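Local coordinates for glucokinase (Enterococcus faecalis, PDB 2QM1), which probably phosphorylates glucose with ATP, as a zinc-containing sugar kinase of the ROK family within the actin-like ATPase clan, at residues K6-I11 against L23-V28; I35-L40 against Y90-T95; V167-V172 against C186-S191. All coordinates share one frame; numbering follows the deposited sequence. Where two conformers were deposited one is given.

Contact 1. Residues K6-I11 against L23-V28; sequences KKIIGI and LTTDGV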
loop_
_atom_site.group_PDB
_atom_site.type_symbol
_atom_site.label_atom_id
_atom_site.label_comp_id
_atom_site.label_asym_id
_atom_site.label_seq_id
_atom_site.Cartn_x
_atom_site.Cartn_y
_atom_site.Cartn_z
ATOM N N LYS B 6 21.995 -21.188 -19.762
ATOM C CA LYS B 6 20.884 -20.241 -19.905
ATOM C C LYS B 6 21.271 -18.912 -19.338
ATOM O O LYS B 6 21.908 -18.856 -18.272
ATOM C CB LYS B 6 19.656 -20.691 -19.129
ATOM C CG LYS B 6 19.083 -22.107 -19.407
ATOM C CD LYS B 6 19.149 -22.536 -20.826
ATOM C CE LYS B 6 18.174 -21.834 -21.739
ATOM N NZ LYS B 6 17.954 -22.740 -22.955
ATOM N N LYS B 7 20.831 -17.869 -20.025
ATOM C CA LYS B 7 21.117 -16.469 -19.714
ATOM C C LYS B 7 19.839 -15.624 -19.801
ATOM O O LYS B 7 18.880 -15.969 -20.512
ATOM C CB LYS B 7 22.176 -15.908 -20.666
ATOM C CG LYS B 7 23.560 -16.670 -20.660
ATOM C CD LYS B 7 24.461 -16.153 -21.786
ATOM C CE LYS B 7 25.852 -16.876 -21.859
ATOM N NZ LYS B 7 25.666 -18.336 -22.141
ATOM N N ILE B 8 19.819 -14.550 -19.019
ATOM C CA ILE B 8 18.738 -13.562 -19.090
ATOM C C ILE B 8 19.450 -12.210 -19.275
ATOM O O ILE B 8 20.617 -12.050 -18.879
ATOM C CB ILE B 8 17.815 -13.603 -17.823
ATOM C CG1 ILE B 8 18.660 -13.382 -16.571
ATOM C CG2 ILE B 8 17.107 -14.959 -17.705
ATOM C CD1 ILE B 8 17.962 -13.718 -15.329
ATOM N N ILE B 9 18.773 -11.302 -19.969
ATOM C CA ILE B 9 19.274 -9.955 -20.200
ATOM C C ILE B 9 18.429 -8.971 -19.377
ATOM O O ILE B 9 17.192 -9.019 -19.401
ATOM C CB ILE B 9 19.229 -9.587 -21.718
ATOM C CG1 ILE B 9 20.201 -10.460 -22.520
ATOM C CG2 ILE B 9 19.550 -8.041 -21.916
ATOM C CD1 ILE B 9 19.964 -10.499 -24.053
ATOM N N GLY B 10 19.095 -8.075 -18.658
ATOM C CA GLY B 10 18.374 -6.949 -18.018
ATOM C C GLY B 10 18.757 -5.610 -18.634
ATOM O O GLY B 10 19.901 -5.401 -18.988
ATOM N N ILE B 11 17.782 -4.721 -18.780
ATOM C CA ILE B 11 18.010 -3.385 -19.328
ATOM C C ILE B 11 17.537 -2.397 -18.284
ATOM O O ILE B 11 16.410 -2.501 -17.772
ATOM C CB ILE B 11 17.256 -3.143 -20.647
ATOM C CG1 ILE B 11 17.705 -4.180 -21.697
ATOM C CG2 ILE B 11 17.451 -1.650 -21.120
ATOM C CD1 ILE B 11 16.616 -4.601 -22.799
ATOM N N LEU B 23 23.030 -12.111 -17.323
ATOM C CA LEU B 23 23.125 -12.721 -16.027
ATOM C C LEU B 23 22.806 -14.181 -16.143
ATOM O O LEU B 23 22.133 -14.584 -17.093
ATOM C CB LEU B 23 22.103 -12.046 -15.094
ATOM C CG LEU B 23 22.287 -10.582 -14.671
ATOM C CD1 LEU B 23 21.561 -9.616 -15.585
ATOM C CD2 LEU B 23 21.780 -10.346 -13.244
ATOM N N THR B 24 23.260 -14.977 -15.175
ATOM C CA THR B 24 22.792 -16.369 -15.071
ATOM C C THR B 24 21.355 -16.331 -14.587
ATOM O O THR B 24 20.902 -15.297 -14.042
ATOM C CB THR B 24 23.582 -17.197 -14.026
ATOM O OG1 THR B 24 23.332 -16.652 -12.727
ATOM C CG2 THR B 24 25.096 -17.177 -14.298
ATOM N N THR B 25 20.637 -17.444 -14.762
ATOM C CA THR B 25 19.266 -17.504 -14.305
ATOM C C THR B 25 19.166 -17.395 -12.792
ATOM O O THR B 25 18.106 -17.113 -12.309
ATOM C CB THR B 25 18.485 -18.753 -14.794
ATOM O OG1 THR B 25 19.100 -19.940 -14.272
ATOM C CG2 THR B 25 18.388 -18.814 -16.386
ATOM N N ASP B 26 20.250 -17.633 -12.050
ATOM C CA ASP B 26 20.289 -17.335 -10.601
ATOM C C ASP B 26 20.605 -15.852 -10.302
ATOM O O ASP B 26 20.790 -15.479 -9.144
ATOM C CB ASP B 26 21.335 -18.223 -9.912
ATOM C CG ASP B 26 21.171 -18.266 -8.377
ATOM O OD1 ASP B 26 20.007 -18.302 -7.887
ATOM O OD2 ASP B 26 22.223 -18.280 -7.664
ATOM N N GLY B 27 20.715 -15.019 -11.337
ATOM C CA GLY B 27 20.951 -13.594 -11.167
ATOM C C GLY B 27 22.351 -13.165 -10.770
ATOM O O GLY B 27 22.510 -12.125 -10.156
ATOM N N VAL B 28 23.362 -13.949 -11.141
ATOM C CA VAL B 28 24.763 -13.526 -11.112
ATOM C C VAL B 28 25.112 -12.862 -12.445
ATOM O O VAL B 28 24.881 -13.441 -13.497
ATOM C CB VAL B 28 25.715 -14.720 -10.944
ATOM C CG1 VAL B 28 27.174 -14.286 -10.805
ATOM C CG2 VAL B 28 25.248 -15.653 -9.780
HETATM O O HOH W 1 22.129 -19.944 -16.096
#
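Ile8 and Leu23 form an antiparallel hydrogen-bonded pair in the hairpin of strands 7-13 and 17-24, close to its open end. Two backbone bonds define the pair: Ile8 N gives to Leu23 O at 3.0 Å with 167° at the hydrogen, and Leu23 N returns to Ile8 O at 2.9 Å. Leu23 O is approached a second time by a CA-H...O contact, with Lys7 CA 3.4 Å away. The side chains of Ile8 and Leu23 share one face of the sheet, where Ile8 CG1 meets Leu23 CB at 4.0 Å. With chi1 at 57°, CG1 of Ile8 sits between the backbone N and the carbonyl carbon, and from there CD1 reaches on to the carbonyl oxygen Thr24 O, 3.6 Å off. Beyond the pair, the methyl Thr25 CG2 packs on Lys6 CB at 3.6 Å.

From Thr24 to Gly27 the chain makes a type I turn. Gly27 N bonds to Thr24 O and Thr24 N to Val28 O, the pattern of a type I turn with a G1 beta bulge; Thr24 OG1 braces it by accepting from Val28 N at 3.1 Å. The turn leads into strand 29-36. Strand 68-75 runs along the other edge of strand 7-13, Lys7 NZ reaches a salt bridge with Asp67, and helix 310-318 packs on Ile8 and Leu23 through Ala316.

Contact 2. Residues I35-L40 against Y90-T95; sequences IETNIL and YNLNWT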
loop_
_atom_site.group_PDB
_atom_site.type_symbol
_atom_site.label_atom_id
_atom_site.label_comp_id
_atom_site.label_asym_id
_atom_site.label_seq_id
_atom_site.Cartn_x
_atom_site.Cartn_y
_atom_site.Cartn_z
ATOM N N ILE B 35 25.157 2.571 -22.949
ATOM C CA ILE B 35 25.215 3.614 -23.980
ATOM C C ILE B 35 24.485 4.849 -23.452
ATOM O O ILE B 35 23.754 4.763 -22.447
ATOM C CB ILE B 35 24.527 3.194 -25.319
ATOM C CG1 ILE B 35 22.982 3.080 -25.115
ATOM C CG2 ILE B 35 25.200 1.917 -25.913
ATOM C CD1 ILE B 35 22.208 2.312 -26.138
ATOM N N GLU B 36 24.664 5.982 -24.139
ATOM C CA GLU B 36 23.900 7.204 -23.850
ATOM C C GLU B 36 22.451 7.018 -24.248
ATOM O O GLU B 36 22.129 6.287 -25.178
ATOM C CB GLU B 36 24.451 8.430 -24.617
ATOM C CG GLU B 36 25.964 8.557 -24.612
ATOM C CD GLU B 36 26.471 9.902 -25.197
ATOM O OE1 GLU B 36 26.396 10.105 -26.447
ATOM O OE2 GLU B 36 26.971 10.739 -24.387
ATOM N N THR B 37 21.578 7.736 -23.577
ATOM C CA THR B 37 20.179 7.742 -23.937
ATOM C C THR B 37 20.005 8.916 -24.904
ATOM O O THR B 37 20.181 10.048 -24.499
ATOM C CB THR B 37 19.309 7.908 -22.676
ATOM O OG1 THR B 37 19.762 7.014 -21.641
ATOM C CG2 THR B 37 17.809 7.654 -22.975
ATOM N N ASN B 38 19.703 8.629 -26.177
ATOM C CA ASN B 38 19.370 9.660 -27.177
ATOM C C ASN B 38 17.899 10.048 -27.098
ATOM O O ASN B 38 17.039 9.301 -27.553
ATOM C CB ASN B 38 19.716 9.159 -28.593
ATOM C CG ASN B 38 19.583 10.248 -29.663
ATOM O OD1 ASN B 38 19.371 11.406 -29.360
ATOM N ND2 ASN B 38 19.703 9.865 -30.908
ATOM N N ILE B 39 17.615 11.222 -26.540
ATOM C CA ILE B 39 16.236 11.708 -26.388
ATOM C C ILE B 39 15.716 12.641 -27.521
ATOM O O ILE B 39 14.550 13.109 -27.484
ATOM C CB ILE B 39 15.974 12.344 -24.977
ATOM C CG1 ILE B 39 16.686 13.700 -24.821
ATOM C CG2 ILE B 39 16.352 11.365 -23.836
ATOM C CD1 ILE B 39 15.926 14.699 -23.974
ATOM N N LEU B 40 16.572 12.873 -28.512
ATOM C CA LEU B 40 16.294 13.765 -29.633
ATOM C C LEU B 40 15.223 13.189 -30.548
ATOM O O LEU B 40 15.128 11.966 -30.702
ATOM C CB LEU B 40 17.570 14.009 -30.446
ATOM C CG LEU B 40 18.709 14.874 -29.887
ATOM C CD1 LEU B 40 19.966 14.589 -30.679
ATOM C CD2 LEU B 40 18.390 16.362 -29.909
ATOM N N TYR B 90 7.955 11.501 -19.705
ATOM C CA TYR B 90 8.112 12.823 -20.325
ATOM C C TYR B 90 9.576 13.212 -20.465
ATOM O O TYR B 90 9.955 13.782 -21.486
ATOM C CB TYR B 90 7.269 13.913 -19.617
ATOM C CG TYR B 90 6.091 14.475 -20.435
ATOM C CD1 TYR B 90 5.102 13.634 -20.984
ATOM C CD2 TYR B 90 5.958 15.865 -20.631
ATOM C CE1 TYR B 90 4.007 14.160 -21.742
ATOM C CE2 TYR B 90 4.873 16.423 -21.383
ATOM C CZ TYR B 90 3.900 15.568 -21.935
ATOM O OH TYR B 90 2.854 16.127 -22.660
ATOM N N ASN B 91 10.389 12.841 -19.468
ATOM C CA ASN B 91 11.834 13.061 -19.486
ATOM C C ASN B 91 12.558 12.421 -20.662
ATOM O O ASN B 91 13.697 12.766 -20.961
ATOM C CB ASN B 91 12.480 12.602 -18.169
ATOM C CG ASN B 91 12.167 11.140 -17.821
ATOM O OD1 ASN B 91 11.011 10.711 -17.797
ATOM N ND2 ASN B 91 13.213 10.377 -17.513
ATOM N N LEU B 92 11.883 11.497 -21.333
ATOM C CA LEU B 92 12.441 10.802 -22.478
ATOM C C LEU B 92 11.972 11.441 -23.778
ATOM O O LEU B 92 12.469 11.096 -24.847
ATOM C CB LEU B 92 12.057 9.315 -22.440
ATOM C CG LEU B 92 12.761 8.413 -21.414
ATOM C CD1 LEU B 92 12.348 6.937 -21.560
ATOM C CD2 LEU B 92 14.301 8.551 -21.471
ATOM N N ASN B 93 11.027 12.379 -23.667
ATOM C CA ASN B 93 10.333 12.970 -24.811
ATOM C C ASN B 93 9.310 12.026 -25.440
ATOM O O ASN B 93 8.849 12.272 -26.538
ATOM C CB ASN B 93 11.315 13.443 -25.927
ATOM C CG ASN B 93 12.103 14.707 -25.566
ATOM O OD1 ASN B 93 11.621 15.568 -24.811
ATOM N ND2 ASN B 93 13.321 14.838 -26.140
ATOM N N TRP B 94 8.976 10.925 -24.781
ATOM C CA TRP B 94 7.836 10.120 -25.218
ATOM C C TRP B 94 6.569 10.831 -24.767
ATOM O O TRP B 94 6.268 10.831 -23.600
ATOM C CB TRP B 94 7.890 8.713 -24.628
ATOM C CG TRP B 94 9.055 7.895 -25.124
ATOM C CD1 TRP B 94 9.847 8.175 -26.196
ATOM C CD2 TRP B 94 9.540 6.669 -24.576
ATOM N NE1 TRP B 94 10.810 7.211 -26.345
ATOM C CE2 TRP B 94 10.640 6.268 -25.367
ATOM C CE3 TRP B 94 9.146 5.860 -23.503
ATOM C CZ2 TRP B 94 11.350 5.092 -25.123
ATOM C CZ3 TRP B 94 9.854 4.700 -23.251
ATOM C CH2 TRP B 94 10.955 4.329 -24.056
ATOM N N THR B 95 5.849 11.473 -25.685
ATOM C CA THR B 95 4.624 12.162 -25.284
ATOM C C THR B 95 3.386 11.325 -25.625
ATOM O O THR B 95 2.242 11.644 -25.283
ATOM C CB THR B 95 4.544 13.552 -25.916
ATOM O OG1 THR B 95 4.696 13.427 -27.338
ATOM C CG2 THR B 95 5.650 14.437 -25.352
#
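Asn93 reaches across to Ile39 with its side-chain amide, and ND2 donates to Ile39 O in the one hydrogen bond between 35-40 and 90-95. The deposited separation of Asn93 ND2 and Ile39 O, 2.5 Å, is very short for an N-H...O bond, and its exact value is doubtful. The direction is clearer: the acceptor lies nearly in the amide plane of Asn93, whereas the donor stands above the plane of the Ile39 carbonyl, 41° out of it, and uses no lone-pair direction. Asn93 points CB toward 35-40 and keeps CG beside its backbone N, anti to the carbonyl carbon (chi1 -73°), which carries the amide to Ile39 O. The side chains of Ile39 and Asn93 cross at about a right angle, with Ile39 CD1 3.4 Å from Asn93 ND2. Ile39 holds CG1 between its backbone N and carbonyl carbon (chi1 71°); its other branch, CG2, lies beside the N and faces the 3-10 segment, 4.2 Å from Leu92 CD2.

That segment, residues 90-92, is closed by Asn93 N bonding to Tyr90 O at 2.8 Å. On the opposing side, Asn38 OD1 accepts from Leu40 N at 3.3 Å, an Asx turn. The contact joins the chain leaving edge strand 29-36 of the five-stranded mixed sheet to the loop between strand 85-87 and helix 100-108.

Leu92 divides its two methyls. CD2 meets Thr37 CG2 at 3.9 Å, the side chains crossing roughly perpendicularly, while CD1 lies 3.7 Å above one face of the Trp94 ring, offset toward its rim. Thr37 OG1 bonds to Gly14 O instead. Ile46 of helix 46-60 and Leu13 of strand 7-13 pack on Thr37, Leu92 and Trp94.

Contact 3. Residues V167-V172 against C186-S191; sequences VGHVTV and CLETVS. With ZN (zinc ion), chain J.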
loop_
_atom_site.group_PDB
_atom_site.type_symbol
_atom_site.label_atom_id
_atom_site.label_comp_id
_atom_site.label_asym_id
_atom_site.label_seq_id
_atom_site.Cartn_x
_atom_site.Cartn_y
_atom_site.Cartn_z
ATOM N N VAL B 167 5.927 6.523 -4.241
ATOM C CA VAL B 167 5.971 7.177 -2.886
ATOM C C VAL B 167 6.617 8.568 -2.838
ATOM O O VAL B 167 6.570 9.254 -1.817
ATOM C CB VAL B 167 6.625 6.251 -1.867
ATOM C CG1 VAL B 167 5.861 4.882 -1.851
ATOM C CG2 VAL B 167 8.088 6.037 -2.222
ATOM N N GLY B 168 7.263 8.963 -3.925
ATOM C CA GLY B 168 7.890 10.265 -4.028
ATOM C C GLY B 168 6.824 11.326 -4.050
ATOM O O GLY B 168 7.058 12.477 -3.696
ATOM N N HIS B 169 5.627 10.916 -4.428
ATOM C CA HIS B 169 4.528 11.825 -4.484
ATOM C C HIS B 169 3.455 11.638 -3.396
ATOM O O HIS B 169 2.384 12.156 -3.508
ATOM C CB HIS B 169 4.001 11.811 -5.920
ATOM C CG HIS B 169 5.068 12.144 -6.894
ATOM N ND1 HIS B 169 5.559 13.427 -7.035
ATOM C CD2 HIS B 169 5.843 11.353 -7.676
ATOM C CE1 HIS B 169 6.546 13.420 -7.916
ATOM N NE2 HIS B 169 6.736 12.179 -8.319
ATOM N N VAL B 170 3.780 10.919 -2.320
ATOM C CA VAL B 170 3.016 10.967 -1.061
ATOM C C VAL B 170 3.143 12.387 -0.469
ATOM O O VAL B 170 4.236 12.955 -0.448
ATOM C CB VAL B 170 3.567 9.873 -0.098
ATOM C CG1 VAL B 170 3.243 10.150 1.336
ATOM C CG2 VAL B 170 3.030 8.516 -0.523
ATOM N N THR B 171 2.016 12.991 -0.093
ATOM C CA THR B 171 2.014 14.316 0.539
ATOM C C THR B 171 2.486 14.159 1.989
ATOM O O THR B 171 1.843 13.518 2.785
ATOM C CB THR B 171 0.598 14.981 0.514
ATOM O OG1 THR B 171 0.168 15.155 -0.840
ATOM C CG2 THR B 171 0.595 16.361 1.292
ATOM N N VAL B 172 3.654 14.691 2.295
ATOM C CA VAL B 172 4.122 14.719 3.665
ATOM C C VAL B 172 3.804 16.065 4.331
ATOM O O VAL B 172 3.911 16.209 5.533
ATOM C CB VAL B 172 5.655 14.400 3.733
ATOM C CG1 VAL B 172 5.939 12.960 3.327
ATOM C CG2 VAL B 172 6.460 15.354 2.866
ATOM N N CYS B 186 4.912 16.956 -1.630
ATOM C CA CYS B 186 5.390 15.656 -1.942
ATOM C C CYS B 186 6.693 15.327 -1.216
ATOM O O CYS B 186 7.544 16.196 -1.028
ATOM C CB CYS B 186 5.594 15.511 -3.459
ATOM S SG CYS B 186 4.031 15.716 -4.361
ATOM N N LEU B 187 6.850 14.059 -0.833
ATOM C CA LEU B 187 8.136 13.559 -0.327
ATOM C C LEU B 187 9.335 13.940 -1.211
ATOM O O LEU B 187 10.427 14.282 -0.727
ATOM C CB LEU B 187 8.070 12.038 -0.073
ATOM C CG LEU B 187 9.263 11.314 0.532
ATOM C CD1 LEU B 187 9.658 11.896 1.917
ATOM C CD2 LEU B 187 8.969 9.796 0.589
ATOM N N GLU B 188 9.136 13.873 -2.508
ATOM C CA GLU B 188 10.198 14.228 -3.440
ATOM C C GLU B 188 10.749 15.650 -3.328
ATOM O O GLU B 188 11.958 15.866 -3.593
ATOM C CB GLU B 188 9.727 14.017 -4.871
ATOM C CG GLU B 188 10.822 14.116 -5.866
ATOM C CD GLU B 188 10.313 13.906 -7.252
ATOM O OE1 GLU B 188 10.371 12.753 -7.738
ATOM O OE2 GLU B 188 9.807 14.889 -7.829
ATOM N N THR B 189 9.890 16.612 -2.973
ATOM C CA THR B 189 10.321 18.017 -2.758
ATOM C C THR B 189 11.291 18.180 -1.569
ATOM O O THR B 189 11.974 19.191 -1.399
ATOM C CB THR B 189 9.074 19.024 -2.547
ATOM O OG1 THR B 189 8.430 18.738 -1.308
ATOM C CG2 THR B 189 8.035 18.910 -3.653
ATOM N N VAL B 190 11.342 17.194 -0.697
ATOM C CA VAL B 190 12.143 17.394 0.521
ATOM C C VAL B 190 13.281 16.361 0.657
ATOM O O VAL B 190 14.132 16.455 1.568
ATOM C CB VAL B 190 11.212 17.526 1.812
ATOM C CG1 VAL B 190 10.289 18.777 1.710
ATOM C CG2 VAL B 190 10.333 16.362 1.938
ATOM N N SER B 191 13.303 15.384 -0.245
ATOM C CA SER B 191 14.195 14.211 -0.114
ATOM C C SER B 191 14.958 13.799 -1.398
ATOM O O SER B 191 15.799 12.901 -1.364
ATOM C CB SER B 191 13.443 13.002 0.509
ATOM O OG SER B 191 12.497 12.405 -0.400
HETATM ZN ZN ZN J . 4.576 15.332 -6.483
HETATM O O HOH W 2 9.240 11.478 -9.453
#
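His169 and Cys186 meet through a zinc ion, bound by His169 ND1 and Cys186 SG at 2.2 Å each. Cys186 SG stands at the edge of the His169 ring, near its plane, 3.8 Å from His169 ND1. Cys179 and Cys181 supply the other two ligands.

Backbone hydrogen bonds join 167-172 to the start of 186-191 beside the metal. Leu187 N gives to Val170 O at 2.9 Å, and Glu188 N to Gly168 O at 2.8 Å, the latter in the carbonyl plane on a lone pair. Val170 O also receives a CA-H...O contact from Cys186 CA.

Hydroxyl-to-carbonyl bonds form within 186-191: Thr189 OG1 donates to Cys186 O, and Ser191 OG to Leu187 O, which the backbone donor Val190 N reaches from the opposite face of its plane.

The Glu188 side chain, extended beyond CG, runs alongside the imidazole in the same direction, ring and carboxylate planes 74° apart. Glu188 OE2 is 3.6 Å from His169 CE1, an oblique approach. One water accepts from His169 NE2 and donates to Glu188 OE1, which also accepts from Val146 N.

Away from the zinc, Val172 packs on 186-191: CG1 on Leu187 CB and CG2 on Val190 CG2, both at 4.1 Å. Tyr249 and Ala253 of helix 237-261 back this group, and Asn256 of the second subunit packs on Val170.

One histidine and three cysteines around zinc, with the last cysteine leading into a helix, make up the zinc-binding motif characteristic of ROK proteins.

From the N terminus, contact 1 closes first, across 11 residues, mostly the rest of strands 7-13 and 17-24 and the short turn between them. The chain continues into the neighbouring strand 29-36, whose end opens contact 2; this closes over 49 residues, including helix 46-60 and strand 68-75, and ties the exit of edge strand 29-36 to the loop before helix 100-108. Contact 3 comes last, spanning 13 residues and closing the zinc-binding loop onto the chain entering helix 188-191. All three are in series, neither nested nor crossed. Contacts 1 and 2 reach the same mixed sheet, with nearest atoms about 8 Å apart, whereas contact 3 lies beside the second sheet, its centre about 34 Å from that of contact 1.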